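Local coordinates for tapirin (Caldicellulosiruptor kristjanssonii, PDB 6N2B), which probably attaches cells to plant biomass by binding cellulose through its C-terminal beta-helix domain, which also carries a calcium ion, at residues 504-509 and 528-533. Sequence-based numbering, arbitrary orientation.
Sequences KLVIEG and ELIYKR
Strands 504-508 and 526-531 pair in parallel on one face of the beta-helix; between the segments 504-508 and 528-531 the axes come within 4.7 Å. Their directions differ by only 15°, and Val506, Ile507 and Glu508 stand beside Glu528, Leu529 and Ile530 in turn. Within these segments Glu528 N meets Leu505 O at 2.9 Å; Ile507 N answers weakly to Glu528 O, and Ile530 N binds Ile507 O at 2.8 Å. Gly509 then carries the ladder round a corner: its N bonds Ile530 O, while its O accepts Lys532 N at 3.1 Å. Its phi of 152° would press a side chain against Glu508 O, so glycine suits the bend.

Inward, Ile507 and Leu529 form an apolar step, CG2 of the first 4.0 Å from CD1 of the second; Phe489 backs Ile507 and Val209 backs Leu529, so branched hydrocarbon fits this buried side. The other face mixes apolar and charged residues. Val506 CG1 approaches Ile530 CD1, and Lys504 lays its CD 3.8 Å from Glu528 CB, using its aliphatic chain while the carboxylate of Glu528 forms a salt bridge with Arg224. A bend at chi2 (-80°) brings Lys532 alongside Glu508. There Lys532 CE lies 3.6 Å from Glu508 OE1; with Lys532 NZ 4.5 Å from that oxygen, the opposite charges probably attract without forming a salt bridge. Glu508 OE1 also has a long, weak ion pair with Arg478. In-register parallel strands from successive turns, apolar within and of mixed character on the outer face, with glycine at a corner, are characteristic of a parallel beta-helix.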
ATOM      1  N   LYS A 504     -11.706  12.305  12.283  1.00 31.92           N
ATOM      2  CA  LYS A 504     -10.460  12.056  11.576  1.00 27.02           C
ATOM      3  C   LYS A 504      -9.672  13.346  11.363  1.00 30.02           C
ATOM      4  O   LYS A 504     -10.238  14.408  11.095  1.00 32.45           O
ATOM      5  CB  LYS A 504     -10.704  11.395  10.208  1.00 32.18           C
ATOM      6  CG  LYS A 504     -11.417  10.058  10.225  1.00 31.41           C
ATOM      7  CD  LYS A 504     -11.215   9.353   8.889  1.00 31.82           C
ATOM      8  CE  LYS A 504     -12.151   8.167   8.696  1.00 40.08           C
ATOM      9  NZ  LYS A 504     -12.668   7.607   9.972  1.00 50.94           N
ATOM     10  N   LEU A 505      -8.361  13.238  11.487  1.00 27.47           N
ATOM     11  CA  LEU A 505      -7.446  14.236  10.961  1.00 20.84           C
ATOM     12  C   LEU A 505      -7.403  14.120   9.443  1.00 20.93           C
ATOM     13  O   LEU A 505      -7.015  13.078   8.917  1.00 26.91           O
ATOM     14  CB  LEU A 505      -6.072  13.964  11.542  1.00 20.48           C
ATOM     15  CG  LEU A 505      -5.111  15.067  11.868  1.00 26.73           C
ATOM     16  CD1 LEU A 505      -5.875  16.267  12.409  1.00 28.70           C
ATOM     17  CD2 LEU A 505      -4.178  14.467  12.912  1.00 18.22           C
ATOM     18  N   VAL A 506      -7.792  15.163   8.726  1.00 20.75           N
ATOM     19  CA  VAL A 506      -7.819  15.125   7.263  1.00 23.84           C
ATOM     20  C   VAL A 506      -6.601  15.884   6.719  1.00 23.15           C
ATOM     21  O   VAL A 506      -6.594  17.117   6.632  1.00 23.43           O
ATOM     22  CB  VAL A 506      -9.134  15.681   6.715  1.00 21.13           C
ATOM     23  CG1 VAL A 506      -9.101  15.694   5.211  1.00 22.82           C
ATOM     24  CG2 VAL A 506     -10.300  14.841   7.210  1.00 21.52           C
ATOM     25  N   ILE A 507      -5.565  15.152   6.328  1.00 13.71           N
ATOM     26  CA  ILE A 507      -4.383  15.738   5.714  1.00 15.94           C
ATOM     27  C   ILE A 507      -4.495  15.608   4.202  1.00 22.06           C
ATOM     28  O   ILE A 507      -4.524  14.490   3.669  1.00 25.10           O
ATOM     29  CB  ILE A 507      -3.101  15.065   6.214  1.00 21.89           C
ATOM     30  CG1 ILE A 507      -2.997  15.179   7.739  1.00 19.49           C
ATOM     31  CG2 ILE A 507      -1.898  15.680   5.518  1.00 14.90           C
ATOM     32  CD1 ILE A 507      -2.230  14.048   8.380  1.00 13.22           C
ATOM     33  N   GLU A 508      -4.531  16.743   3.507  1.00 19.09           N
ATOM     34  CA  GLU A 508      -4.536  16.785   2.051  1.00 11.31           C
ATOM     35  C   GLU A 508      -3.134  17.176   1.587  1.00 23.47           C
ATOM     36  O   GLU A 508      -2.690  18.309   1.826  1.00 21.39           O
ATOM     37  CB  GLU A 508      -5.571  17.784   1.542  1.00 13.60           C
ATOM     38  CG  GLU A 508      -6.986  17.567   2.067  1.00 18.48           C
ATOM     39  CD  GLU A 508      -8.060  18.168   1.142  1.00 23.17           C
ATOM     40  OE1 GLU A 508      -7.737  18.452  -0.029  1.00 21.77           O
ATOM     41  OE2 GLU A 508      -9.225  18.351   1.574  1.00 21.26           O
ATOM     42  N   GLY A 509      -2.441  16.248   0.912  1.00 18.54           N
ATOM     43  CA  GLY A 509      -1.068  16.467   0.486  1.00 12.34           C
ATOM     44  C   GLY A 509      -0.306  15.160   0.385  1.00 17.62           C
ATOM     45  O   GLY A 509      -0.666  14.327  -0.447  1.00 20.56           O
ATOM     46  N   GLU A 528      -7.286  10.533   7.626  1.00 19.27           N
ATOM     47  CA  GLU A 528      -7.748  10.429   6.250  1.00 16.00           C
ATOM     48  C   GLU A 528      -6.750  11.246   5.446  1.00 20.48           C
ATOM     49  O   GLU A 528      -6.838  12.475   5.427  1.00 26.32           O
ATOM     50  CB  GLU A 528      -9.173  10.955   6.114  1.00 25.22           C
ATOM     51  CG  GLU A 528      -9.625  11.332   4.695  1.00 30.88           C
ATOM     52  CD  GLU A 528     -10.408  10.225   4.016  1.00 38.90           C
ATOM     53  OE1 GLU A 528     -10.989   9.374   4.748  1.00 42.01           O
ATOM     54  OE2 GLU A 528     -10.430  10.203   2.756  1.00 30.35           O
ATOM     55  N   LEU A 529      -5.784  10.576   4.816  1.00 20.53           N
ATOM     56  CA  LEU A 529      -4.763  11.242   4.006  1.00 17.59           C
ATOM     57  C   LEU A 529      -5.213  11.254   2.548  1.00 20.45           C
ATOM     58  O   LEU A 529      -5.232  10.213   1.884  1.00 21.92           O
ATOM     59  CB  LEU A 529      -3.414  10.543   4.142  1.00 16.50           C
ATOM     60  CG  LEU A 529      -2.343  10.951   3.123  1.00 15.73           C
ATOM     61  CD1 LEU A 529      -1.981  12.398   3.318  1.00 18.26           C
ATOM     62  CD2 LEU A 529      -1.097  10.119   3.261  1.00 15.13           C
ATOM     63  N   ILE A 530      -5.572  12.424   2.041  1.00 18.79           N
ATOM     64  CA  ILE A 530      -6.049  12.567   0.668  1.00 23.80           C
ATOM     65  C   ILE A 530      -4.889  13.072  -0.178  1.00 15.20           C
ATOM     66  O   ILE A 530      -4.449  14.213  -0.015  1.00 22.32           O
ATOM     67  CB  ILE A 530      -7.250  13.523   0.581  1.00 23.99           C
ATOM     68  CG1 ILE A 530      -8.325  13.147   1.596  1.00 19.92           C
ATOM     69  CG2 ILE A 530      -7.819  13.549  -0.826  1.00 11.12           C
ATOM     70  CD1 ILE A 530      -9.645  13.856   1.347  1.00 17.40           C
ATOM     71  N   TYR A 531      -4.402  12.250  -1.103  1.00 18.67           N
ATOM     72  CA  TYR A 531      -3.260  12.662  -1.915  1.00 15.13           C
ATOM     73  C   TYR A 531      -3.607  13.899  -2.745  1.00 16.49           C
ATOM     74  O   TYR A 531      -4.679  13.983  -3.354  1.00 16.64           O
ATOM     75  CB  TYR A 531      -2.806  11.508  -2.817  1.00 12.61           C
ATOM     76  CG  TYR A 531      -1.875  11.930  -3.940  1.00 19.51           C
ATOM     77  CD1 TYR A 531      -0.520  12.150  -3.705  1.00 14.80           C
ATOM     78  CD2 TYR A 531      -2.356  12.112  -5.240  1.00 14.08           C
ATOM     79  CE1 TYR A 531       0.325  12.538  -4.731  1.00 15.95           C
ATOM     80  CE2 TYR A 531      -1.534  12.494  -6.261  1.00 11.08           C
ATOM     81  CZ  TYR A 531      -0.189  12.716  -6.009  1.00 24.10           C
ATOM     82  OH  TYR A 531       0.651  13.108  -7.037  1.00 23.55           O
ATOM     83  N   LYS A 532      -2.712  14.879  -2.733  1.00 15.29           N
ATOM     84  CA  LYS A 532      -2.797  16.041  -3.616  1.00 17.10           C
ATOM     85  C   LYS A 532      -1.390  16.369  -4.091  1.00 17.69           C
ATOM     86  O   LYS A 532      -0.515  16.679  -3.273  1.00 19.09           O
ATOM     87  CB  LYS A 532      -3.427  17.256  -2.919  1.00 14.59           C
ATOM     88  CG  LYS A 532      -4.889  17.080  -2.503  1.00 15.46           C
ATOM     89  CD  LYS A 532      -5.860  17.280  -3.669  1.00 12.86           C
ATOM     90  CE  LYS A 532      -7.297  16.928  -3.279  1.00 13.25           C
ATOM     91  NZ  LYS A 532      -8.341  17.290  -4.302  1.00 11.33           N
ATOM     92  N   ARG A 533      -1.162  16.263  -5.399  1.00 17.24           N
ATOM     93  CA  ARG A 533       0.155  16.543  -5.955  1.00 19.52           C
ATOM     94  C   ARG A 533       0.580  17.970  -5.651  1.00 17.02           C
ATOM     95  O   ARG A 533      -0.203  18.913  -5.825  1.00 25.03           O
ATOM     96  CB  ARG A 533       0.152  16.322  -7.463  1.00 24.37           C
ATOM     97  CG  ARG A 533       1.536  16.300  -8.056  1.00 25.46           C
ATOM     98  CD  ARG A 533       1.488  16.112  -9.555  1.00 29.39           C
ATOM     99  NE  ARG A 533       2.695  15.430  -9.988  1.00 35.41           N
ATOM    100  CZ  ARG A 533       2.787  14.114 -10.157  1.00 43.76           C
ATOM    101  NH1 ARG A 533       3.949  13.582 -10.532  1.00 43.80           N
ATOM    102  NH2 ARG A 533       1.724  13.330  -9.953  1.00 42.30           N
TER